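Sigma regulatory family protein-PP2C phosphatase (Chlamydia trachomatis serovar L2, PDB 6MAB) probably acts as a membrane-bound PP2C-type phosphatase of sigma-factor regulation, whose periplasmic sensor domain, the part in this chain, is thought to help regulate the TCA cycle. Local coordinates at residues A[17-21]-A[257-261]. Residues are numbered along the deposited sequence; the frame is centred on the assembly and turned at random.
Sequences LRENA and LTYEE
With chi1 at 50°, Thr258 holds OG1 between its own backbone N and carbonyl carbon and sends CG2 anti to that carbon, and both branches then meet the helix that carries Leu17 and Ala21. OG1 donates a hydrogen bond to Leu17 O, 2.9 Å away, from above the carbonyl plane, while the helical donor Ala21 N reaches the same oxygen from the opposite face at 3.0 Å. The case illustrates how a buried strand hydroxyl can be satisfied by a helix without breaking it: the carbonyl keeps its i to i+4 bond and accepts a second one. The methyl branch rests against the next turn, CG2 lying 3.6 Å from Ala21 N, and the small Ala21 CB sits 3.7 Å from Thr258 OG1. One turn earlier, Leu17 points CG anti to its carbonyl carbon (chi1 -74°), and its CD2 lies over the strand backbone, 3.7 Å from Tyr259 CA; CB of Glu260 borders the same methyl. The Tyr259 side chain leaves on the other face, where OH hydrogen-bonds to Asp184 OD2, and Tyr245 of strand 240-249 also touches Ala21. The N-to-C directions of the two segments differ by 143°, their axes approaching to 8.0 Å. Long helix 2-31 thus packs along one face of the six-stranded antiparallel sheet, roughly counter to strand 254-261, consistent with double-Cache-like periplasmic sensor domains.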
ATOM      1  N   LEU A  17      17.140  -3.036 -12.918  1.00 22.87           N
ATOM      2  CA  LEU A  17      16.396  -3.100 -11.652  1.00 20.02           C
ATOM      3  C   LEU A  17      15.737  -1.765 -11.347  1.00 22.58           C
ATOM      4  O   LEU A  17      14.547  -1.698 -11.009  1.00 22.89           O
ATOM      5  CB  LEU A  17      17.318  -3.480 -10.487  1.00 22.16           C
ATOM      6  CG  LEU A  17      17.822  -4.901 -10.316  1.00 25.93           C
ATOM      7  CD1 LEU A  17      18.917  -4.937  -9.257  1.00 26.79           C
ATOM      8  CD2 LEU A  17      16.684  -5.813  -9.924  1.00 26.08           C
ATOM      9  N   ARG A  18      16.507  -0.678 -11.460  1.00 27.04           N
ATOM     10  CA  ARG A  18      15.960   0.657 -11.249  1.00 27.67           C
ATOM     11  C   ARG A  18      14.876   0.987 -12.270  1.00 27.51           C
ATOM     12  O   ARG A  18      13.810   1.487 -11.904  1.00 26.81           O
ATOM     13  CB  ARG A  18      17.085   1.694 -11.284  1.00 30.97           C
ATOM     14  CG  ARG A  18      16.620   3.121 -10.985  1.00 31.31           C
ATOM     15  CD  ARG A  18      17.785   4.126 -10.922  1.00 37.31           C
ATOM     16  NE  ARG A  18      17.341   5.493 -11.182  1.00 52.81           N
ATOM     17  N   GLU A  19      15.131   0.750 -13.564  1.00 25.57           N
ATOM     18  CA  GLU A  19      14.114   1.076 -14.566  1.00 30.62           C
ATOM     19  C   GLU A  19      12.813   0.339 -14.285  1.00 28.62           C
ATOM     20  O   GLU A  19      11.719   0.879 -14.506  1.00 28.85           O
ATOM     21  CB  GLU A  19      14.590   0.735 -15.979  1.00 32.39           C
ATOM     22  CG  GLU A  19      15.687   1.598 -16.509  1.00 44.46           C
ATOM     23  CD  GLU A  19      15.286   3.064 -16.606  1.00 37.88           C
ATOM     24  OE1 GLU A  19      14.123   3.366 -16.984  1.00 37.06           O
ATOM     25  OE2 GLU A  19      16.146   3.898 -16.258  1.00 48.84           O
ATOM     26  N   ASN A  20      12.914  -0.907 -13.824  1.00 24.41           N
ATOM     27  CA  ASN A  20      11.718  -1.686 -13.536  1.00 25.69           C
ATOM     28  C   ASN A  20      10.975  -1.135 -12.329  1.00 20.27           C
ATOM     29  O   ASN A  20       9.743  -1.073 -12.339  1.00 23.65           O
ATOM     30  CB  ASN A  20      12.089  -3.145 -13.307  1.00 21.95           C
ATOM     31  CG  ASN A  20      12.012  -3.960 -14.561  1.00 30.74           C
ATOM     32  OD1 ASN A  20      10.940  -4.425 -14.937  1.00 33.46           O
ATOM     33  ND2 ASN A  20      13.145  -4.133 -15.234  1.00 32.85           N
ATOM     34  N   ALA A  21      11.699  -0.723 -11.290  1.00 22.47           N
ATOM     35  CA  ALA A  21      11.046  -0.141 -10.124  1.00 24.34           C
ATOM     36  C   ALA A  21      10.313   1.139 -10.503  1.00 25.63           C
ATOM     37  O   ALA A  21       9.183   1.378 -10.059  1.00 28.85           O
ATOM     38  CB  ALA A  21      12.073   0.128  -9.029  1.00 26.86           C
ATOM     39  N   LEU A 257      10.502  -2.620  -3.957  1.00 17.53           N
ATOM     40  CA  LEU A 257      11.789  -3.299  -4.043  1.00 16.44           C
ATOM     41  C   LEU A 257      11.766  -4.162  -5.295  1.00 22.54           C
ATOM     42  O   LEU A 257      10.960  -5.089  -5.383  1.00 22.00           O
ATOM     43  CB  LEU A 257      12.038  -4.171  -2.801  1.00 17.57           C
ATOM     44  CG  LEU A 257      13.228  -5.135  -2.907  1.00 17.96           C
ATOM     45  CD1 LEU A 257      14.568  -4.439  -2.906  1.00 24.40           C
ATOM     46  CD2 LEU A 257      13.148  -6.133  -1.730  1.00 23.42           C
ATOM     47  N   THR A 258      12.616  -3.865  -6.281  1.00 18.31           N
ATOM     48  CA  THR A 258      12.826  -4.841  -7.348  1.00 15.41           C
ATOM     49  C   THR A 258      14.091  -5.636  -7.036  1.00 17.22           C
ATOM     50  O   THR A 258      15.006  -5.134  -6.388  1.00 19.70           O
ATOM     51  CB  THR A 258      12.928  -4.168  -8.706  1.00 20.08           C
ATOM     52  OG1 THR A 258      13.876  -3.112  -8.615  1.00 21.87           O
ATOM     53  CG2 THR A 258      11.559  -3.622  -9.112  1.00 20.87           C
ATOM     54  N   TYR A 259      14.123  -6.898  -7.454  1.00 18.62           N
ATOM     55  CA  TYR A 259      15.255  -7.739  -7.088  1.00 15.31           C
ATOM     56  C   TYR A 259      15.400  -8.845  -8.117  1.00 18.62           C
ATOM     57  O   TYR A 259      14.471  -9.149  -8.877  1.00 19.89           O
ATOM     58  CB  TYR A 259      15.121  -8.298  -5.642  1.00 18.79           C
ATOM     59  CG  TYR A 259      13.942  -9.257  -5.398  1.00 19.55           C
ATOM     60  CD1 TYR A 259      12.667  -8.769  -5.156  1.00 18.51           C
ATOM     61  CD2 TYR A 259      14.120 -10.639  -5.422  1.00 22.42           C
ATOM     62  CE1 TYR A 259      11.577  -9.626  -4.952  1.00 20.42           C
ATOM     63  CE2 TYR A 259      13.031 -11.504  -5.203  1.00 24.38           C
ATOM     64  CZ  TYR A 259      11.773 -10.977  -4.978  1.00 22.84           C
ATOM     65  OH  TYR A 259      10.680 -11.809  -4.783  1.00 24.01           O
ATOM     66  N   GLU A 260      16.591  -9.439  -8.125  1.00 18.49           N
ATOM     67  CA  GLU A 260      16.968 -10.446  -9.105  1.00 20.07           C
ATOM     68  C   GLU A 260      18.140 -11.228  -8.532  1.00 17.76           C
ATOM     69  O   GLU A 260      18.905 -10.710  -7.711  1.00 18.51           O
ATOM     70  CB  GLU A 260      17.355  -9.785 -10.437  1.00 25.11           C
ATOM     71  CG  GLU A 260      17.815 -10.740 -11.523  1.00 29.91           C
ATOM     72  CD  GLU A 260      16.769 -11.793 -11.894  1.00 46.70           C
ATOM     73  OE1 GLU A 260      16.521 -12.736 -11.089  1.00 36.99           O
ATOM     74  OE2 GLU A 260      16.199 -11.676 -13.009  1.00 42.64           O
ATOM     75  N   GLU A 261      18.278 -12.477  -8.967  1.00 18.44           N
ATOM     76  CA  GLU A 261      19.447 -13.251  -8.574  1.00 20.99           C
ATOM     77  C   GLU A 261      20.723 -12.534  -8.999  1.00 21.68           C
ATOM     78  O   GLU A 261      20.842 -12.062 -10.126  1.00 20.81           O
ATOM     79  CB  GLU A 261      19.387 -14.649  -9.188  1.00 22.83           C
ATOM     80  CG  GLU A 261      18.209 -15.456  -8.690  1.00 24.41           C
ATOM     81  CD  GLU A 261      18.130 -16.824  -9.314  1.00 36.44           C
ATOM     82  OE1 GLU A 261      19.191 -17.434  -9.557  1.00 36.67           O
ATOM     83  OE2 GLU A 261      16.998 -17.283  -9.561  1.00 40.18           O
TER